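TfuA domain-containing protein (Methanosarcina acetivorans, PDB 6XP8) takes part in peptide backbone thioamidation, probably working together with a YcaO enzyme. Local coordinates at residues G8-H13 / G45-I50; A3-G8 / A22-P27. All blocks are in the same frame, centred on the assembly; numbering follows the deposited sequence.

Contact 1. Residues G8-H13 / G45-I50; sequences GNSISH and GIIDGI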
loop_
_atom_site.group_PDB
_atom_site.type_symbol
_atom_site.label_atom_id
_atom_site.label_comp_id
_atom_site.label_asym_id
_atom_site.label_seq_id
_atom_site.Cartn_x
_atom_site.Cartn_y
_atom_site.Cartn_z
ATOM N N GLY A 8 -6.978 6.167 -2.656
ATOM C CA GLY A 8 -8.137 5.564 -3.306
ATOM C C GLY A 8 -8.090 4.053 -3.285
ATOM O O GLY A 8 -9.140 3.407 -3.205
ATOM N N ASN A 9 -6.875 3.498 -3.361
ATOM C CA ASN A 9 -6.650 2.047 -3.365
ATOM C C ASN A 9 -6.518 1.487 -1.945
ATOM O O ASN A 9 -7.309 0.642 -1.536
ATOM C CB ASN A 9 -5.401 1.670 -4.187
ATOM C CG ASN A 9 -5.409 2.234 -5.604
ATOM O OD1 ASN A 9 -6.462 2.519 -6.198
ATOM N ND2 ASN A 9 -4.222 2.376 -6.164
ATOM N N SER A 10 -5.528 1.973 -1.198
ATOM C CA SER A 10 -5.221 1.456 0.147
ATOM C C SER A 10 -6.286 1.863 1.166
ATOM O O SER A 10 -6.542 1.150 2.144
ATOM C CB SER A 10 -3.841 1.940 0.592
ATOM O OG SER A 10 -2.844 1.467 -0.298
ATOM N N ILE A 11 -6.881 3.027 0.922
ATOM C CA ILE A 11 -8.057 3.512 1.637
ATOM C C ILE A 11 -8.857 4.347 0.635
ATOM O O ILE A 11 -8.283 5.078 -0.179
ATOM C CB ILE A 11 -7.686 4.302 2.930
ATOM C CG1 ILE A 11 -8.936 4.559 3.791
ATOM C CG2 ILE A 11 -6.916 5.587 2.614
ATOM C CD1 ILE A 11 -8.657 4.905 5.242
ATOM N N SER A 12 -10.178 4.221 0.684
ATOM C CA SER A 12 -11.047 4.996 -0.195
ATOM C C SER A 12 -11.064 6.465 0.216
ATOM O O SER A 12 -10.756 6.803 1.370
ATOM C CB SER A 12 -12.464 4.417 -0.197
ATOM O OG SER A 12 -13.092 4.602 1.060
ATOM N N HIS A 13 -11.407 7.334 -0.734
ATOM C CA HIS A 13 -11.585 8.764 -0.460
ATOM C C HIS A 13 -12.660 8.955 0.610
ATOM O O HIS A 13 -12.501 9.775 1.502
ATOM C CB HIS A 13 -11.958 9.520 -1.737
ATOM C CG HIS A 13 -10.831 9.669 -2.715
ATOM N ND1 HIS A 13 -10.859 10.595 -3.736
ATOM C CD2 HIS A 13 -9.643 9.025 -2.824
ATOM C CE1 HIS A 13 -9.744 10.509 -4.439
ATOM N NE2 HIS A 13 -8.987 9.566 -3.904
ATOM N N GLY A 45 0.622 14.218 0.820
ATOM C CA GLY A 45 0.648 12.820 1.241
ATOM C C GLY A 45 0.572 11.923 0.021
ATOM O O GLY A 45 -0.390 11.994 -0.748
ATOM N N ILE A 46 1.604 11.108 -0.173
ATOM C CA ILE A 46 1.587 10.102 -1.235
ATOM C C ILE A 46 1.301 8.762 -0.571
ATOM O O ILE A 46 2.112 8.274 0.215
ATOM C CB ILE A 46 2.908 10.044 -2.048
ATOM C CG1 ILE A 46 3.238 11.415 -2.676
ATOM C CG2 ILE A 46 2.812 8.958 -3.117
ATOM C CD1 ILE A 46 4.632 11.510 -3.277
ATOM N N ILE A 47 0.130 8.196 -0.865
ATOM C CA ILE A 47 -0.206 6.836 -0.432
ATOM C C ILE A 47 -0.104 5.926 -1.662
ATOM O O ILE A 47 0.837 5.135 -1.780
ATOM C CB ILE A 47 -1.587 6.749 0.279
ATOM C CG1 ILE A 47 -1.599 7.658 1.529
ATOM C CG2 ILE A 47 -1.917 5.298 0.645
ATOM C CD1 ILE A 47 -2.933 7.802 2.247
ATOM N N ASP A 48 -1.044 6.097 -2.590
ATOM C CA ASP A 48 -1.143 5.266 -3.785
ATOM C C ASP A 48 -0.653 6.003 -5.018
ATOM O O ASP A 48 -0.752 7.231 -5.104
ATOM C CB ASP A 48 -2.586 4.786 -3.976
ATOM C CG ASP A 48 -3.097 3.999 -2.782
ATOM O OD1 ASP A 48 -2.372 3.097 -2.319
ATOM O OD2 ASP A 48 -4.220 4.287 -2.307
ATOM N N GLY A 49 -0.115 5.230 -5.955
ATOM C CA GLY A 49 0.361 5.753 -7.223
ATOM C C GLY A 49 0.495 4.655 -8.249
ATOM O O GLY A 49 0.656 3.472 -7.902
ATOM N N ILE A 50 0.424 5.047 -9.519
ATOM C CA ILE A 50 0.613 4.111 -10.630
ATOM C C ILE A 50 2.078 3.661 -10.650
ATOM O O ILE A 50 2.983 4.484 -10.474
ATOM C CB ILE A 50 0.142 4.734 -11.976
ATOM C CG1 ILE A 50 -1.383 4.636 -12.110
ATOM C CG2 ILE A 50 0.740 4.016 -13.179
ATOM C CD1 ILE A 50 -2.171 5.650 -11.315
#

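Contact 2. Residues A3-G8 / A22-P27; sequences AVIFTG and ANYQPP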
loop_
_atom_site.group_PDB
_atom_site.type_symbol
_atom_site.label_atom_id
_atom_site.label_comp_id
_atom_site.label_asym_id
_atom_site.label_seq_id
_atom_site.Cartn_x
_atom_site.Cartn_y
_atom_site.Cartn_z
ATOM N N ALA A 3 -3.536 20.614 2.565
ATOM C CA ALA A 3 -2.982 19.301 2.226
ATOM C C ALA A 3 -3.664 18.666 1.022
ATOM O O ALA A 3 -4.878 18.792 0.842
ATOM C CB ALA A 3 -3.054 18.361 3.416
ATOM N N VAL A 4 -2.858 17.987 0.210
ATOM C CA VAL A 4 -3.337 17.148 -0.889
ATOM C C VAL A 4 -2.853 15.706 -0.664
ATOM O O VAL A 4 -1.684 15.482 -0.338
ATOM C CB VAL A 4 -2.962 17.737 -2.284
ATOM C CG1 VAL A 4 -1.454 17.906 -2.455
ATOM C CG2 VAL A 4 -3.555 16.912 -3.418
ATOM N N ILE A 5 -3.772 14.747 -0.796
ATOM C CA ILE A 5 -3.476 13.320 -0.564
ATOM C C ILE A 5 -3.831 12.487 -1.787
ATOM O O ILE A 5 -4.959 12.537 -2.278
ATOM C CB ILE A 5 -4.237 12.747 0.666
ATOM C CG1 ILE A 5 -4.080 13.631 1.912
ATOM C CG2 ILE A 5 -3.857 11.291 0.938
ATOM C CD1 ILE A 5 -2.684 13.685 2.487
ATOM N N PHE A 6 -2.862 11.710 -2.264
ATOM C CA PHE A 6 -3.077 10.815 -3.395
ATOM C C PHE A 6 -3.345 9.414 -2.871
ATOM O O PHE A 6 -2.434 8.753 -2.361
ATOM C CB PHE A 6 -1.872 10.846 -4.338
ATOM C CG PHE A 6 -1.586 12.213 -4.899
ATOM C CD1 PHE A 6 -2.201 12.635 -6.078
ATOM C CD2 PHE A 6 -0.715 13.086 -4.245
ATOM C CE1 PHE A 6 -1.949 13.902 -6.598
ATOM C CE2 PHE A 6 -0.470 14.359 -4.754
ATOM C CZ PHE A 6 -1.082 14.762 -5.938
ATOM N N THR A 7 -4.604 8.982 -2.974
ATOM C CA THR A 7 -5.047 7.677 -2.455
ATOM C C THR A 7 -6.305 7.180 -3.199
ATOM O O THR A 7 -6.636 7.705 -4.269
ATOM C CB THR A 7 -5.158 7.660 -0.893
ATOM O OG1 THR A 7 -5.211 6.308 -0.418
ATOM C CG2 THR A 7 -6.355 8.452 -0.362
ATOM N N GLY A 8 -6.978 6.167 -2.656
ATOM C CA GLY A 8 -8.137 5.564 -3.306
ATOM C C GLY A 8 -8.090 4.053 -3.285
ATOM O O GLY A 8 -9.140 3.407 -3.205
ATOM N N ALA A 22 -9.078 16.905 3.698
ATOM C CA ALA A 22 -7.997 17.296 2.805
ATOM C C ALA A 22 -8.509 17.233 1.373
ATOM O O ALA A 22 -9.639 16.795 1.124
ATOM C CB ALA A 22 -6.800 16.369 2.985
ATOM N N ASN A 23 -7.683 17.691 0.437
ATOM C CA ASN A 23 -7.953 17.482 -0.977
ATOM C C ASN A 23 -7.504 16.074 -1.366
ATOM O O ASN A 23 -6.306 15.813 -1.510
ATOM C CB ASN A 23 -7.257 18.550 -1.835
ATOM C CG ASN A 23 -7.557 18.407 -3.321
ATOM O OD1 ASN A 23 -8.117 17.406 -3.770
ATOM N ND2 ASN A 23 -7.186 19.417 -4.092
ATOM N N TYR A 24 -8.476 15.177 -1.535
ATOM C CA TYR A 24 -8.194 13.811 -1.978
ATOM C C TYR A 24 -8.180 13.704 -3.489
ATOM O O TYR A 24 -9.117 14.129 -4.173
ATOM C CB TYR A 24 -9.143 12.790 -1.330
ATOM C CG TYR A 24 -8.863 12.677 0.146
ATOM C CD1 TYR A 24 -7.787 11.909 0.617
ATOM C CD2 TYR A 24 -9.621 13.388 1.078
ATOM C CE1 TYR A 24 -7.496 11.838 1.973
ATOM C CE2 TYR A 24 -9.337 13.313 2.435
ATOM C CZ TYR A 24 -8.277 12.535 2.879
ATOM O OH TYR A 24 -7.981 12.452 4.221
ATOM N N GLN A 25 -7.082 13.153 -3.990
ATOM C CA GLN A 25 -6.852 12.982 -5.415
ATOM C C GLN A 25 -6.691 11.492 -5.715
ATOM O O GLN A 25 -6.361 10.723 -4.809
ATOM C CB GLN A 25 -5.597 13.758 -5.849
ATOM C CG GLN A 25 -5.740 15.279 -5.810
ATOM C CD GLN A 25 -6.790 15.822 -6.771
ATOM O OE1 GLN A 25 -7.691 16.559 -6.366
ATOM N NE2 GLN A 25 -6.683 15.458 -8.042
ATOM N N PRO A 26 -6.908 11.075 -6.984
ATOM C CA PRO A 26 -6.665 9.678 -7.367
ATOM C C PRO A 26 -5.188 9.269 -7.180
ATOM O O PRO A 26 -4.337 10.154 -6.956
ATOM C CB PRO A 26 -7.036 9.656 -8.857
ATOM C CG PRO A 26 -7.984 10.788 -9.023
ATOM C CD PRO A 26 -7.466 11.851 -8.110
ATOM N N PRO A 27 -4.874 7.952 -7.255
ATOM C CA PRO A 27 -3.469 7.518 -7.181
ATOM C C PRO A 27 -2.558 8.379 -8.066
ATOM O O PRO A 27 -2.919 8.680 -9.211
ATOM C CB PRO A 27 -3.522 6.080 -7.695
ATOM C CG PRO A 27 -4.866 5.608 -7.262
ATOM C CD PRO A 27 -5.787 6.791 -7.344
#

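Contact 1. Residues G8-H13 / G45-I50
Asn9 and Asp48 bring their CA atoms to 6.4 Å, where the loop after strand 3-6 passes the loop that leaves strand 43-46, and no backbone ladder joins the two. The Asp48 carboxylate bridges them. Asp48 OD2 accepts from Ser10 N at 2.9 Å, a nearly straight bond (170°) on the syn side. Asn9 N also reaches Asp48 OD2, at 3.0 Å, from the same face but well above the carboxylate plane and with a more bent N-H (134°). Ser10 OG gives to Asp48 OD1 at 2.6 Å, on its syn lone pair. Ser10 OG lies anti to the carbonyl carbon (chi1 -61°). This sets it beside its own N, and the two donors grip both oxygens of one carboxylate. Thr7 OG1 adds a further bond to OD2. With an alanine in place of Asp48, the Ser10 hydroxyl and the amides of Asn9 and Ser10 would probably lose their carboxylate partner, leaving the loop freer to shift. Beside the hydrogen bonds, Ile47 CG2 touches Ser10 CB at 3.9 Å. Helix 198-215 packs on Ser10, Ile11 and Ile47, and Ile11 also meets helix 13-19, which Ser12 caps at its start.

Contact 2. Residues A3-G8 / A22-P27
Four backbone hydrogen bonds tie residues 3-7 to the parallel strand 23-25, and Ile5, bridged to Tyr24, takes part in two of them. Ile5 N gives to Asn23 O at 2.8 Å, and Ile5 O receives Gln25 N at 2.8 Å. Asn23 N to Ala3 O (3.0 Å) begins the series. Thr7 N to Gln25 O (3.1 Å) extends it just past the end of strand 3-6. CA-H...O contacts lie between these bonds, among them Val4 CA to Asn23 O. Beyond the ladder the chain runs on through Pro26 and Pro27, and Pro27 CD rests against Thr7 O. A proline has no amide hydrogen, so this carbonyl gains no bond from it.

The strands and helix 13-19 between them form a beta-alpha-beta unit. Strand 23-25 is the outermost on its side of a five-stranded parallel sheet, whose order 2-1-3-4-5 is also that of flavodoxin-like folds.

On one face of the sheet Ile5 and Tyr24 point the same way. Ile5 CB and CG2 lie against the ring, with CB 3.6 Å from Tyr24 CE1. Thr7 CG2 lies against the same ring, nearest to Tyr24 CD1, and Ala22 CB touches Ile5 CG1 at 4.0 Å. The Tyr24 hydroxyl bonds Leu20 O, which fixes the far end of the ring. Helix 198-215 packs on Ala3, Ile5 and Tyr24.

The other face carries Val4, Phe6 and Gln25. Gln25 CG, anti to its carbonyl carbon (chi1 -69°), lies 3.6 Å from Val4 CG2, while Gln25 CB lies beside Phe6 CD1. Pro26 O approaches the edge of the Phe6 ring in plane, 3.4 Å from CD1. Helix 33-38 covers this side, with Phe36 on Val4, Asn23 and Gln25, and Leu33 on Phe6.

Contact 1 and contact 2 share Gly8, and their centres lie about 7 Å apart. Strand 3-6 sits between strands 23-25 and 43-46 and runs on into the loop of contact 1. On the side of strand 43-46 the probable backbone bonds are Gly45 N to Val4 O (2.9 Å) and Phe6 N to Gly45 O (2.9 Å). Past the strand ends, His13 NE2 comes 3.0 Å from Gln25 O, a weak hydrogen bond, and also bonds Thr7 O. Side chains of Asn9 and Pro27 touch as well. Contact 2 builds the sheet edge; contact 1 joins loops at the carboxyl ends of its strands, where parallel alpha/beta folds commonly place binding sites.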